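Local coordinates for uncharacterized protein (Cytophaga hutchinsonii, PDB 3OMT) that is of unknown function but, as a putative Xre-family antitoxin with a helix-turn-helix fold, probably binds DNA within a toxin-antitoxin system, at residues Ala18-Thr23 with Leu60-Arg65. Numbering follows the deposited sequence.
Sequences AEKGKT and LNVDVR
Lys20 and Leu60 bring the backbones closest, their CA atoms 7.2 Å apart, where two helix ends of the Xre-type helix-turn-helix fold lie side by side. Both ends are Schellman motifs: Gly21 (phi 72°) closes helix 13-20, with its N bonded to Ala18 O, and Asn61 (phi 60°) closes helix 50-60. The chain then runs on to Thr23, the N-cap of helix 24-30, and to Asp63, whose OD1 forms an Asx turn with Arg65 N.

Lys20 makes the largest single contribution. Its chain bends at chi2 (-61°) and is extended thereafter, which lays the methylenes along the end of helix 50-60. CE passes 3.6 Å from Leu60 O and meets Val62 CG1 at 3.3 Å, a close approach for two carbons, the lysine chain and the valine branch running antiparallel to one another. Leu60 CD2 reaches back to Lys22 CG at 3.8 Å and also touches the CB atoms of both lysines. The leucine is buried, resting additionally on Val16 and Leu17, whereas the Lys22 chain leads away from this segment and makes a cation-pi contact with Trp26. The aliphatic parts of both lysines thus meet Leu60 CD2 from one side, and the leucine joins helix 13-20 to helix 50-60.

The 60-65 segment also meets the second subunit, where Asn61 OD1 bonds Lys72 NZ of that chain and Asp63 OD1 accepts from Thr71 N of that chain. The polar link between the segments is indirect: one water accepts from Lys20 NZ at 2.9 Å and donates to Asn61 O at 2.6 Å.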
ATOM      1  N   ALA A  18      15.601  -9.257  -2.955  1.00  8.35           N
ATOM      2  CA  ALA A  18      16.613  -9.818  -3.847  1.00  8.22           C
ATOM      3  C   ALA A  18      17.466  -8.729  -4.529  1.00  8.08           C
ATOM      4  O   ALA A  18      18.696  -8.846  -4.597  1.00  9.37           O
ATOM      5  CB  ALA A  18      15.997 -10.763  -4.872  1.00  8.15           C
ATOM      6  N   GLU A  19      16.843  -7.647  -4.985  1.00  6.73           N
ATOM      7  CA  GLU A  19      17.558  -6.556  -5.606  1.00  7.71           C
ATOM      8  C   GLU A  19      18.570  -5.980  -4.662  1.00  8.64           C
ATOM      9  O   GLU A  19      19.711  -5.705  -5.043  1.00  8.49           O
ATOM     10  CB  GLU A  19      16.565  -5.457  -6.019  1.00  8.20           C
ATOM     11  CG  GLU A  19      15.717  -5.800  -7.226  1.00  8.79           C
ATOM     12  CD  GLU A  19      14.626  -4.773  -7.507  1.00 10.88           C
ATOM     13  OE1 GLU A  19      14.575  -3.701  -6.822  1.00 12.99           O
ATOM     14  OE2 GLU A  19      13.849  -5.037  -8.467  1.00 14.11           O
ATOM     15  N   LYS A  20      18.146  -5.821  -3.403  1.00  8.22           N
ATOM     16  CA  LYS A  20      18.978  -5.176  -2.395  1.00  8.73           C
ATOM     17  C   LYS A  20      19.975  -6.138  -1.726  1.00  8.44           C
ATOM     18  O   LYS A  20      20.811  -5.703  -0.946  1.00  9.79           O
ATOM     19  CB  LYS A  20      18.123  -4.446  -1.352  1.00  9.82           C
ATOM     20  CG  LYS A  20      17.389  -3.261  -1.933  1.00 10.97           C
ATOM     21  CD  LYS A  20      18.342  -2.233  -2.495  1.00 13.99           C
ATOM     22  CE  LYS A  20      17.706  -0.894  -2.838  1.00 17.35           C
ATOM     23  NZ  LYS A  20      18.823  -0.047  -3.349  1.00 19.14           N
ATOM     24  N   GLY A  21      19.890  -7.434  -2.033  1.00  7.92           N
ATOM     25  CA  GLY A  21      20.767  -8.416  -1.399  1.00  9.42           C
ATOM     26  C   GLY A  21      20.430  -8.697   0.078  1.00  9.68           C
ATOM     27  O   GLY A  21      21.292  -9.065   0.866  1.00 10.23           O
ATOM     28  N   LYS A  22      19.175  -8.527   0.467  1.00 10.95           N
ATOM     29  CA  LYS A  22      18.741  -8.770   1.842  1.00 11.04           C
ATOM     30  C   LYS A  22      17.880 -10.017   1.924  1.00 11.05           C
ATOM     31  O   LYS A  22      17.241 -10.394   0.979  1.00 13.69           O
ATOM     32  CB  LYS A  22      17.956  -7.564   2.376  1.00 10.90           C
ATOM     33  CG  LYS A  22      18.725  -6.292   2.341  1.00 11.89           C
ATOM     34  CD  LYS A  22      20.044  -6.345   3.119  1.00 11.42           C
ATOM     35  CE  LYS A  22      20.588  -4.970   3.307  1.00 14.40           C
ATOM     36  NZ  LYS A  22      21.932  -4.929   3.937  1.00 16.63           N
ATOM     37  N   THR A  23      17.911 -10.683   3.062  1.00 12.44           N
ATOM     38  CA  THR A  23      17.172 -11.924   3.261  1.00 11.84           C
ATOM     39  C   THR A  23      15.926 -11.621   4.078  1.00 11.44           C
ATOM     40  O   THR A  23      15.821 -10.555   4.725  1.00 10.99           O
ATOM     41  CB  THR A  23      18.056 -12.922   4.038  1.00 11.37           C
ATOM     42  OG1 THR A  23      18.366 -12.340   5.321  1.00 14.05           O
ATOM     43  CG2 THR A  23      19.386 -13.214   3.267  1.00 16.27           C
ATOM     44  N   LEU A  60      14.973  -0.707   3.695  1.00 10.38           N
ATOM     45  CA  LEU A  60      15.602  -1.090   2.428  1.00 11.29           C
ATOM     46  C   LEU A  60      16.163   0.053   1.624  1.00 11.69           C
ATOM     47  O   LEU A  60      16.866  -0.177   0.612  1.00 12.52           O
ATOM     48  CB  LEU A  60      14.632  -1.875   1.566  1.00 11.70           C
ATOM     49  CG  LEU A  60      14.366  -3.272   2.070  1.00  9.62           C
ATOM     50  CD1 LEU A  60      13.178  -3.904   1.424  1.00 12.51           C
ATOM     51  CD2 LEU A  60      15.611  -4.207   1.936  1.00 13.13           C
ATOM     52  N   ASN A  61      15.832   1.271   2.008  1.00 12.01           N
ATOM     53  CA  ASN A  61      16.251   2.478   1.263  1.00 13.91           C
ATOM     54  C   ASN A  61      15.747   2.517  -0.190  1.00 13.89           C
ATOM     55  O   ASN A  61      16.520   2.750  -1.154  1.00 14.85           O
ATOM     56  CB  ASN A  61      17.782   2.648   1.277  1.00 14.88           C
ATOM     57  CG  ASN A  61      18.199   4.028   0.849  1.00 18.78           C
ATOM     58  OD1 ASN A  61      17.455   4.975   1.022  1.00 25.53           O
ATOM     59  ND2 ASN A  61      19.382   4.146   0.279  1.00 26.70           N
ATOM     60  N   VAL A  62      14.447   2.248  -0.334  1.00 11.62           N
ATOM     61  CA  VAL A  62      13.768   2.288  -1.610  1.00 11.54           C
ATOM     62  C   VAL A  62      12.510   3.111  -1.440  1.00 10.47           C
ATOM     63  O   VAL A  62      11.974   3.250  -0.339  1.00 10.11           O
ATOM     64  CB  VAL A  62      13.376   0.836  -2.148  1.00 12.72           C
ATOM     65  CG1 VAL A  62      14.608   0.022  -2.351  1.00 18.06           C
ATOM     66  CG2 VAL A  62      12.348   0.126  -1.227  1.00 12.18           C
ATOM     67  N   ASP A  63      12.014   3.635  -2.556  1.00 10.77           N
ATOM     68  CA  ASP A  63      10.720   4.287  -2.580  1.00 10.74           C
ATOM     69  C   ASP A  63       9.691   3.213  -2.233  1.00  9.76           C
ATOM     70  O   ASP A  63       9.690   2.137  -2.807  1.00  8.81           O
ATOM     71  CB  ASP A  63      10.489   4.843  -3.995  1.00 11.76           C
ATOM     72  CG  ASP A  63       9.206   5.609  -4.165  1.00 13.21           C
ATOM     73  OD1 ASP A  63       8.334   5.583  -3.343  1.00 12.71           O
ATOM     74  OD2 ASP A  63       9.082   6.264  -5.231  1.00 21.70           O
ATOM     75  N   VAL A  64       8.839   3.516  -1.274  1.00  8.30           N
ATOM     76  CA  VAL A  64       7.770   2.622  -0.846  1.00  8.40           C
ATOM     77  C   VAL A  64       6.946   2.131  -2.047  1.00  7.53           C
ATOM     78  O   VAL A  64       6.467   0.985  -2.066  1.00  7.90           O
ATOM     79  CB  VAL A  64       6.899   3.308   0.235  1.00  6.59           C
ATOM     80  CG1 VAL A  64       6.116   4.545  -0.351  1.00  8.29           C
ATOM     81  CG2 VAL A  64       5.917   2.287   0.882  1.00  7.69           C
ATOM     82  N   ARG A  65       6.811   2.972  -3.068  1.00  7.26           N
ATOM     83  CA  ARG A  65       6.007   2.581  -4.243  1.00  6.62           C
ATOM     84  C   ARG A  65       6.561   1.322  -4.921  1.00  7.04           C
ATOM     85  O   ARG A  65       5.783   0.545  -5.557  1.00  8.66           O
ATOM     86  CB  ARG A  65       5.947   3.707  -5.241  1.00  7.12           C
ATOM     87  CG  ARG A  65       5.072   4.871  -4.796  1.00  7.84           C
ATOM     88  CD  ARG A  65       5.037   5.974  -5.804  1.00  8.45           C
ATOM     89  NE  ARG A  65       4.083   7.009  -5.380  1.00 10.44           N
ATOM     90  CZ  ARG A  65       3.800   8.096  -6.114  1.00 12.71           C
ATOM     91  NH1 ARG A  65       4.444   8.346  -7.266  1.00 14.91           N
ATOM     92  NH2 ARG A  65       2.882   8.934  -5.685  1.00 12.25           N
TER
HETATM   93  O   HOH W   1      18.042   2.776  -3.246  1.00 30.70           O